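Local coordinates for periplasmic binding protein (PDB 4MX8) that probably captures a ligand such as an iron-siderophore complex outside the cell membrane and hands it to an ABC transporter for uptake, at residues A[108-113]-A[127-132]; A[237-242]-A[271-276]. All blocks are in the same frame, centred on the assembly; numbering follows the deposited sequence.

Contact 1 of 2, residues A[108-113]-A[127-132]; sequences LIVVGG and PTIDLS
Ile109 and Thr128 face each other across two parallel strands, 108-111 and 128-130, whose axes approach to 4.7 Å at an angle of 21°. The backbone evidence is a ladder of four bonds: Ile109 N to Pro127 O, Ile129 N to Ile109 O, Val111 N to Ile129 O at 2.9 Å, and Leu131 N to Val111 O. The first is the oblique one, with its donor tilted from the carbonyl plane of Pro127.

Ile109 can be followed atom by atom. Its CB lies 3.3 Å from Thr128 OG1; CG2 reaches Thr128 CG2 at 4.1 Å as well as the hydroxyl; CG1, turned away from its own carbonyl carbon (chi1 -60°), passes the same OG1, and CD1 at the tip ends 3.8 Å from OG1. That hydroxyl is hydrogen-bonded to Ala126 O, so the isoleucine packs against a polar atom already engaged. On the other face of the sheet Val110 CG1 meets Leu131 CD1 at 3.8 Å, while Val110 and Ile129 lie side by side.

At the C-terminal end of strand 128-130, Asp130 OD1 accepts twice from Ser132: from Ser132 OG, which meets the syn lone pair of OD1, at 2.7 Å, and from the backbone N, above the carboxylate plane, which makes an Asx turn. Ser132 OG in turn accepts from Gly113 N at 3.1 Å, so Asp130 positions the hydroxyl that ties together the two loops that follow the strands. An alanine here takes away the carboxylate, and Ser132 OG would probably be free to turn from Gly113 N, with Trp21 NE1 left without its OD2 partner. With helix 119-123 between them, the strands form a beta-alpha-beta unit, with strand 128-130 at the edge of a parallel sheet.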
ATOM      1  N   LEU A 108      19.821  -1.309 -11.273  1.00 30.64           N
ATOM      2  CA  LEU A 108      19.166  -0.951 -10.015  1.00 35.74           C
ATOM      3  C   LEU A 108      18.036  -1.935  -9.735  1.00 38.28           C
ATOM      4  O   LEU A 108      17.251  -2.255 -10.625  1.00 46.16           O
ATOM      5  CB  LEU A 108      18.618   0.481 -10.062  1.00 28.43           C
ATOM      6  CG  LEU A 108      17.742   0.907  -8.879  1.00 26.46           C
ATOM      7  CD1 LEU A 108      18.527   0.775  -7.601  1.00 26.02           C
ATOM      8  CD2 LEU A 108      17.237   2.328  -9.040  1.00 26.86           C
ATOM      9  N   ILE A 109      17.958  -2.425  -8.507  1.00 25.27           N
ATOM     10  CA  ILE A 109      16.875  -3.326  -8.128  1.00 29.57           C
ATOM     11  C   ILE A 109      16.143  -2.720  -6.941  1.00 30.50           C
ATOM     12  O   ILE A 109      16.775  -2.258  -5.992  1.00 37.43           O
ATOM     13  CB  ILE A 109      17.401  -4.722  -7.739  1.00 34.18           C
ATOM     14  CG1 ILE A 109      18.151  -5.354  -8.910  1.00 27.44           C
ATOM     15  CG2 ILE A 109      16.269  -5.632  -7.271  1.00 22.59           C
ATOM     16  CD1 ILE A 109      18.818  -6.655  -8.551  1.00 27.83           C
ATOM     17  N   VAL A 110      14.814  -2.702  -6.996  1.00 21.41           N
ATOM     18  CA  VAL A 110      14.044  -2.084  -5.926  1.00 24.36           C
ATOM     19  C   VAL A 110      13.116  -3.092  -5.294  1.00 30.15           C
ATOM     20  O   VAL A 110      12.323  -3.757  -5.967  1.00 34.49           O
ATOM     21  CB  VAL A 110      13.224  -0.865  -6.396  1.00 23.64           C
ATOM     22  CG1 VAL A 110      12.555  -0.205  -5.202  1.00 19.71           C
ATOM     23  CG2 VAL A 110      14.120   0.132  -7.067  1.00 31.95           C
ATOM     24  N   VAL A 111      13.200  -3.176  -3.980  1.00 32.72           N
ATOM     25  CA  VAL A 111      12.511  -4.209  -3.245  1.00 29.58           C
ATOM     26  C   VAL A 111      11.729  -3.537  -2.113  1.00 32.15           C
ATOM     27  O   VAL A 111      12.009  -2.393  -1.751  1.00 29.93           O
ATOM     28  CB  VAL A 111      13.569  -5.209  -2.742  1.00 19.91           C
ATOM     29  CG1 VAL A 111      13.709  -5.177  -1.233  1.00 18.83           C
ATOM     30  CG2 VAL A 111      13.289  -6.586  -3.262  1.00 28.03           C
ATOM     31  N   GLY A 112      10.732  -4.216  -1.562  1.00 27.74           N
ATOM     32  CA  GLY A 112      10.029  -3.656  -0.424  1.00 17.40           C
ATOM     33  C   GLY A 112       8.876  -4.523   0.024  1.00 33.34           C
ATOM     34  O   GLY A 112       8.381  -5.364  -0.730  1.00 50.47           O
ATOM     35  N   GLY A 113       8.446  -4.320   1.261  1.00 28.22           N
ATOM     36  CA  GLY A 113       7.321  -5.055   1.793  1.00 29.07           C
ATOM     37  C   GLY A 113       7.509  -6.554   1.740  1.00 32.13           C
ATOM     38  O   GLY A 113       8.395  -7.117   2.410  1.00 35.64           O
ATOM     39  N   PRO A 127      23.178  -3.155  -7.164  1.00 36.58           N
ATOM     40  CA  PRO A 127      22.721  -2.332  -6.034  1.00 32.87           C
ATOM     41  C   PRO A 127      21.211  -2.341  -5.899  1.00 30.64           C
ATOM     42  O   PRO A 127      20.479  -1.988  -6.832  1.00 38.79           O
ATOM     43  CB  PRO A 127      23.201  -0.928  -6.396  1.00 30.50           C
ATOM     44  CG  PRO A 127      23.651  -1.024  -7.823  1.00 33.35           C
ATOM     45  CD  PRO A 127      24.115  -2.414  -8.014  1.00 32.91           C
ATOM     46  N   THR A 128      20.766  -2.771  -4.728  1.00 29.00           N
ATOM     47  CA  THR A 128      19.354  -2.925  -4.425  1.00 29.19           C
ATOM     48  C   THR A 128      18.979  -2.037  -3.243  1.00 34.30           C
ATOM     49  O   THR A 128      19.701  -1.967  -2.248  1.00 38.67           O
ATOM     50  CB  THR A 128      19.080  -4.367  -4.017  1.00 27.94           C
ATOM     51  OG1 THR A 128      19.396  -5.242  -5.105  1.00 31.41           O
ATOM     52  CG2 THR A 128      17.640  -4.555  -3.589  1.00 21.58           C
ATOM     53  N   ILE A 129      17.846  -1.360  -3.346  1.00 30.41           N
ATOM     54  CA  ILE A 129      17.352  -0.601  -2.219  1.00 25.54           C
ATOM     55  C   ILE A 129      16.017  -1.161  -1.789  1.00 34.40           C
ATOM     56  O   ILE A 129      15.288  -1.763  -2.582  1.00 42.22           O
ATOM     57  CB  ILE A 129      17.224   0.905  -2.524  1.00 24.00           C
ATOM     58  CG1 ILE A 129      16.296   1.147  -3.713  1.00 26.53           C
ATOM     59  CG2 ILE A 129      18.579   1.509  -2.800  1.00 26.19           C
ATOM     60  CD1 ILE A 129      16.302   2.592  -4.158  1.00 29.02           C
ATOM     61  N   ASP A 130      15.713  -0.942  -0.519  1.00 35.54           N
ATOM     62  CA  ASP A 130      14.513  -1.450   0.122  1.00 36.64           C
ATOM     63  C   ASP A 130      13.682  -0.234   0.523  1.00 33.53           C
ATOM     64  O   ASP A 130      14.056   0.535   1.408  1.00 39.97           O
ATOM     65  CB  ASP A 130      14.947  -2.286   1.331  1.00 43.14           C
ATOM     66  CG  ASP A 130      13.821  -2.620   2.283  1.00 40.25           C
ATOM     67  OD1 ASP A 130      12.630  -2.461   1.925  1.00 29.68           O
ATOM     68  OD2 ASP A 130      14.161  -3.074   3.405  1.00 40.55           O
ATOM     69  N   LEU A 131      12.572  -0.031  -0.167  1.00 30.04           N
ATOM     70  CA  LEU A 131      11.737   1.120   0.114  1.00 28.72           C
ATOM     71  C   LEU A 131      10.491   0.708   0.890  1.00 28.91           C
ATOM     72  O   LEU A 131       9.419   1.257   0.673  1.00 37.50           O
ATOM     73  CB  LEU A 131      11.351   1.843  -1.182  1.00 27.27           C
ATOM     74  CG  LEU A 131      12.485   2.319  -2.093  1.00 30.08           C
ATOM     75  CD1 LEU A 131      11.898   3.014  -3.299  1.00 39.53           C
ATOM     76  CD2 LEU A 131      13.441   3.253  -1.387  1.00 20.54           C
ATOM     77  N   SER A 132      10.646  -0.264   1.787  1.00 29.82           N
ATOM     78  CA  SER A 132       9.581  -0.672   2.709  1.00 27.01           C
ATOM     79  C   SER A 132       8.978   0.536   3.424  1.00 34.01           C
ATOM     80  O   SER A 132       9.629   1.580   3.568  1.00 36.11           O
ATOM     81  CB  SER A 132      10.143  -1.637   3.771  1.00 29.07           C
ATOM     82  OG  SER A 132      10.393  -2.941   3.270  1.00 24.44           O
TER

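Contact 2 of 2, residues A[237-242]-A[271-276]; sequences EFLLEH and EIVNRT
Leu240 and Thr276 bring the backbones closest, with their CA atoms 5.2 Å apart, where helix 236-242 passes a loop containing the short 3-10 segment 273-275. The segments meet by van der Waals contact, methyl groups touching both apolar and polar neighbours.

Leu240 contributes the largest buried area. With CG opposite its backbone N (chi1 -167°), the side chain comes round toward the loop and its two methyls divide the work. CD1 slides past Thr276, 3.8 Å from that residue's OG1, while CD2 lies 4.1 Å from Ile272 CG2 and also approaches the Arg275 guanidinium obliquely. That guanidinium is held by its own segment: NH2 forms a salt bridge of 2.8 Å with Glu271 OE2, on the anti lone pair of the carboxylate, and NE bonds to Glu271 O from above the carbonyl plane. Both partners are tilted from the guanidinium plane, yet the side-on grip by two nitrogens should limit its rotation beside Leu240.

One turn earlier in the helix, Glu237 bends at chi2 (91°), bringing its carboxylate over the tip of Ile272, with OE1 3.5 Å from CD1. This is a van der Waals contact on the solvent-exposed side. On the buried side, the Leu239 side chain crosses that of Val273 at a slant, CD1 3.7 Å from CG2.

Phe236 of the same helix also touches Ile272 and Val273, while Leu239 packs on Leu184 of strand 183-189. The helix thus packs against both strand 183-189, an inner strand of the mixed sheet, and the loop that joins helix 264-267 to helix 277-280, with Thr276 at the N-cap position of the latter.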
ATOM      1  N   GLU A 237     -22.640  -9.031  14.283  1.00 64.53           N
ATOM      2  CA  GLU A 237     -23.226  -8.411  15.465  1.00 61.06           C
ATOM      3  C   GLU A 237     -22.364  -7.273  16.044  1.00 63.41           C
ATOM      4  O   GLU A 237     -22.889  -6.343  16.655  1.00 62.23           O
ATOM      5  CB  GLU A 237     -23.514  -9.467  16.531  1.00 58.52           C
ATOM      6  CG  GLU A 237     -24.617 -10.444  16.160  1.00 64.71           C
ATOM      7  CD  GLU A 237     -24.094 -11.679  15.454  1.00 83.09           C
ATOM      8  OE1 GLU A 237     -24.828 -12.695  15.394  1.00 85.50           O
ATOM      9  OE2 GLU A 237     -22.947 -11.637  14.959  1.00 88.38           O
ATOM     10  N   PHE A 238     -21.052  -7.355  15.845  1.00 64.11           N
ATOM     11  CA  PHE A 238     -20.134  -6.289  16.241  1.00 56.26           C
ATOM     12  C   PHE A 238     -20.501  -4.998  15.521  1.00 53.86           C
ATOM     13  O   PHE A 238     -20.524  -3.929  16.131  1.00 56.46           O
ATOM     14  CB  PHE A 238     -18.686  -6.695  15.915  1.00 54.79           C
ATOM     15  CG  PHE A 238     -17.637  -5.698  16.358  1.00 54.79           C
ATOM     16  CD1 PHE A 238     -17.313  -4.596  15.566  1.00 57.28           C
ATOM     17  CD2 PHE A 238     -16.947  -5.882  17.553  1.00 52.62           C
ATOM     18  CE1 PHE A 238     -16.343  -3.677  15.964  1.00 43.38           C
ATOM     19  CE2 PHE A 238     -15.967  -4.972  17.953  1.00 50.98           C
ATOM     20  CZ  PHE A 238     -15.671  -3.869  17.152  1.00 47.55           C
ATOM     21  N   LEU A 239     -20.778  -5.098  14.222  1.00 54.00           N
ATOM     22  CA  LEU A 239     -21.127  -3.916  13.437  1.00 49.51           C
ATOM     23  C   LEU A 239     -22.376  -3.297  14.018  1.00 55.71           C
ATOM     24  O   LEU A 239     -22.419  -2.097  14.268  1.00 52.10           O
ATOM     25  CB  LEU A 239     -21.362  -4.267  11.975  1.00 44.18           C
ATOM     26  CG  LEU A 239     -20.131  -4.773  11.248  1.00 47.20           C
ATOM     27  CD1 LEU A 239     -20.472  -5.086   9.811  1.00 51.43           C
ATOM     28  CD2 LEU A 239     -19.048  -3.736  11.328  1.00 40.66           C
ATOM     29  N   LEU A 240     -23.375  -4.143  14.252  1.00 57.58           N
ATOM     30  CA  LEU A 240     -24.671  -3.704  14.745  1.00 55.90           C
ATOM     31  C   LEU A 240     -24.589  -3.102  16.140  1.00 59.22           C
ATOM     32  O   LEU A 240     -25.261  -2.120  16.432  1.00 69.72           O
ATOM     33  CB  LEU A 240     -25.641  -4.873  14.764  1.00 53.00           C
ATOM     34  CG  LEU A 240     -27.069  -4.412  14.959  1.00 54.98           C
ATOM     35  CD1 LEU A 240     -27.440  -3.452  13.851  1.00 53.77           C
ATOM     36  CD2 LEU A 240     -27.957  -5.601  14.940  1.00 57.49           C
ATOM     37  N   GLU A 241     -23.765  -3.698  16.996  1.00 57.66           N
ATOM     38  CA  GLU A 241     -23.573  -3.203  18.357  1.00 53.19           C
ATOM     39  C   GLU A 241     -23.045  -1.779  18.393  1.00 51.52           C
ATOM     40  O   GLU A 241     -23.698  -0.889  18.940  1.00 58.92           O
ATOM     41  CB  GLU A 241     -22.631  -4.121  19.142  1.00 57.30           C
ATOM     42  CG  GLU A 241     -22.038  -3.494  20.398  1.00 59.66           C
ATOM     43  CD  GLU A 241     -21.488  -4.525  21.367  1.00 75.01           C
ATOM     44  OE1 GLU A 241     -21.126  -5.638  20.920  1.00 86.95           O
ATOM     45  OE2 GLU A 241     -21.427  -4.226  22.582  1.00 78.46           O
ATOM     46  N   HIS A 242     -21.870  -1.585  17.796  1.00 51.00           N
ATOM     47  CA  HIS A 242     -21.159  -0.310  17.813  1.00 51.62           C
ATOM     48  C   HIS A 242     -21.643   0.634  16.726  1.00 51.95           C
ATOM     49  O   HIS A 242     -21.397   1.845  16.791  1.00 51.48           O
ATOM     50  CB  HIS A 242     -19.658  -0.555  17.675  1.00 47.17           C
ATOM     51  CG  HIS A 242     -19.106  -1.423  18.755  1.00 48.52           C
ATOM     52  ND1 HIS A 242     -19.137  -1.062  20.083  1.00 54.96           N
ATOM     53  CD2 HIS A 242     -18.544  -2.654  18.712  1.00 60.20           C
ATOM     54  CE1 HIS A 242     -18.605  -2.027  20.814  1.00 63.52           C
ATOM     55  NE2 HIS A 242     -18.239  -3.005  20.005  1.00 65.13           N
ATOM     56  N   GLU A 271     -29.246 -10.226   7.044  1.00 69.28           N
ATOM     57  CA  GLU A 271     -30.243  -9.616   7.941  1.00 75.51           C
ATOM     58  C   GLU A 271     -29.686  -8.699   9.050  1.00 75.42           C
ATOM     59  O   GLU A 271     -30.324  -7.715   9.408  1.00 75.36           O
ATOM     60  CB  GLU A 271     -31.128 -10.696   8.565  1.00 72.54           C
ATOM     61  CG  GLU A 271     -31.423 -10.475  10.038  1.00 83.59           C
ATOM     62  CD  GLU A 271     -30.766 -11.498  10.945  1.00 97.70           C
ATOM     63  OE1 GLU A 271     -30.522 -12.636  10.484  1.00102.78           O
ATOM     64  OE2 GLU A 271     -30.508 -11.166  12.125  1.00101.87           O
ATOM     65  N   ILE A 272     -28.506  -9.027   9.577  1.00 58.20           N
ATOM     66  CA  ILE A 272     -27.885  -8.262  10.655  1.00 56.77           C
ATOM     67  C   ILE A 272     -27.279  -6.950  10.154  1.00 61.34           C
ATOM     68  O   ILE A 272     -27.639  -5.873  10.620  1.00 66.34           O
ATOM     69  CB  ILE A 272     -26.762  -9.067  11.332  1.00 57.70           C
ATOM     70  CG1 ILE A 272     -27.276 -10.420  11.822  1.00 59.25           C
ATOM     71  CG2 ILE A 272     -26.133  -8.276  12.465  1.00 55.20           C
ATOM     72  CD1 ILE A 272     -26.243 -11.215  12.579  1.00 59.36           C
ATOM     73  N   VAL A 273     -26.347  -7.045   9.214  1.00 52.11           N
ATOM     74  CA  VAL A 273     -25.737  -5.863   8.627  1.00 49.70           C
ATOM     75  C   VAL A 273     -26.770  -4.935   7.990  1.00 50.38           C
ATOM     76  O   VAL A 273     -26.622  -3.728   8.047  1.00 59.72           O
ATOM     77  CB  VAL A 273     -24.602  -6.223   7.620  1.00 58.34           C
ATOM     78  CG1 VAL A 273     -24.193  -5.012   6.796  1.00 45.94           C
ATOM     79  CG2 VAL A 273     -23.386  -6.780   8.353  1.00 47.02           C
ATOM     80  N   ASN A 274     -27.831  -5.471   7.402  1.00 52.57           N
ATOM     81  CA  ASN A 274     -28.827  -4.588   6.785  1.00 53.62           C
ATOM     82  C   ASN A 274     -29.615  -3.729   7.772  1.00 54.69           C
ATOM     83  O   ASN A 274     -30.351  -2.839   7.354  1.00 69.85           O
ATOM     84  CB  ASN A 274     -29.798  -5.360   5.896  1.00 56.10           C
ATOM     85  CG  ASN A 274     -29.118  -6.003   4.719  1.00 64.26           C
ATOM     86  OD1 ASN A 274     -29.302  -7.187   4.467  1.00 74.30           O
ATOM     87  ND2 ASN A 274     -28.327  -5.229   3.985  1.00 61.80           N
ATOM     88  N   ARG A 275     -29.464  -4.009   9.070  1.00 54.93           N
ATOM     89  CA  ARG A 275     -30.144  -3.267  10.136  1.00 56.15           C
ATOM     90  C   ARG A 275     -29.240  -2.152  10.641  1.00 69.73           C
ATOM     91  O   ARG A 275     -29.672  -1.209  11.297  1.00 72.00           O
ATOM     92  CB  ARG A 275     -30.493  -4.198  11.290  1.00 58.07           C
ATOM     93  CG  ARG A 275     -31.794  -4.941  11.114  1.00 61.20           C
ATOM     94  CD  ARG A 275     -32.130  -5.758  12.342  1.00 63.29           C
ATOM     95  NE  ARG A 275     -31.427  -7.039  12.394  1.00 69.92           N
ATOM     96  CZ  ARG A 275     -30.847  -7.523  13.487  1.00 63.30           C
ATOM     97  NH1 ARG A 275     -30.876  -6.825  14.607  1.00 63.58           N
ATOM     98  NH2 ARG A 275     -30.235  -8.698  13.465  1.00 63.46           N
ATOM     99  N   THR A 276     -27.966  -2.300  10.316  1.00 69.55           N
ATOM    100  CA  THR A 276     -26.909  -1.352  10.621  1.00 52.16           C
ATOM    101  C   THR A 276     -27.217   0.042  10.057  1.00 54.79           C
ATOM    102  O   THR A 276     -27.820   0.164   8.991  1.00 56.80           O
ATOM    103  CB  THR A 276     -25.608  -1.937  10.048  1.00 47.11           C
ATOM    104  OG1 THR A 276     -24.928  -2.667  11.075  1.00 54.66           O
ATOM    105  CG2 THR A 276     -24.707  -0.897   9.435  1.00 48.80           C
TER

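In the fold
Contacts 1 and 2 lie on opposite sides of the chain's centre, their own centres about 43 Å apart and their nearest atoms about 28 Å apart, so neither touches the other. Contact 1 is buried, its centre about 15 Å from that of the chain, and belongs to the parallel sheet; contact 2 is partly buried, its centre about 29 Å from that of the chain, beside the separate mixed sheet. Along the sequence 108-113/127-132 closes before 237-242/271-276 opens. This separation is consistent with the two-lobed build of solute-binding proteins of this family, in which ligand is generally held in the cleft between lobes; each contact would then be internal to one lobe.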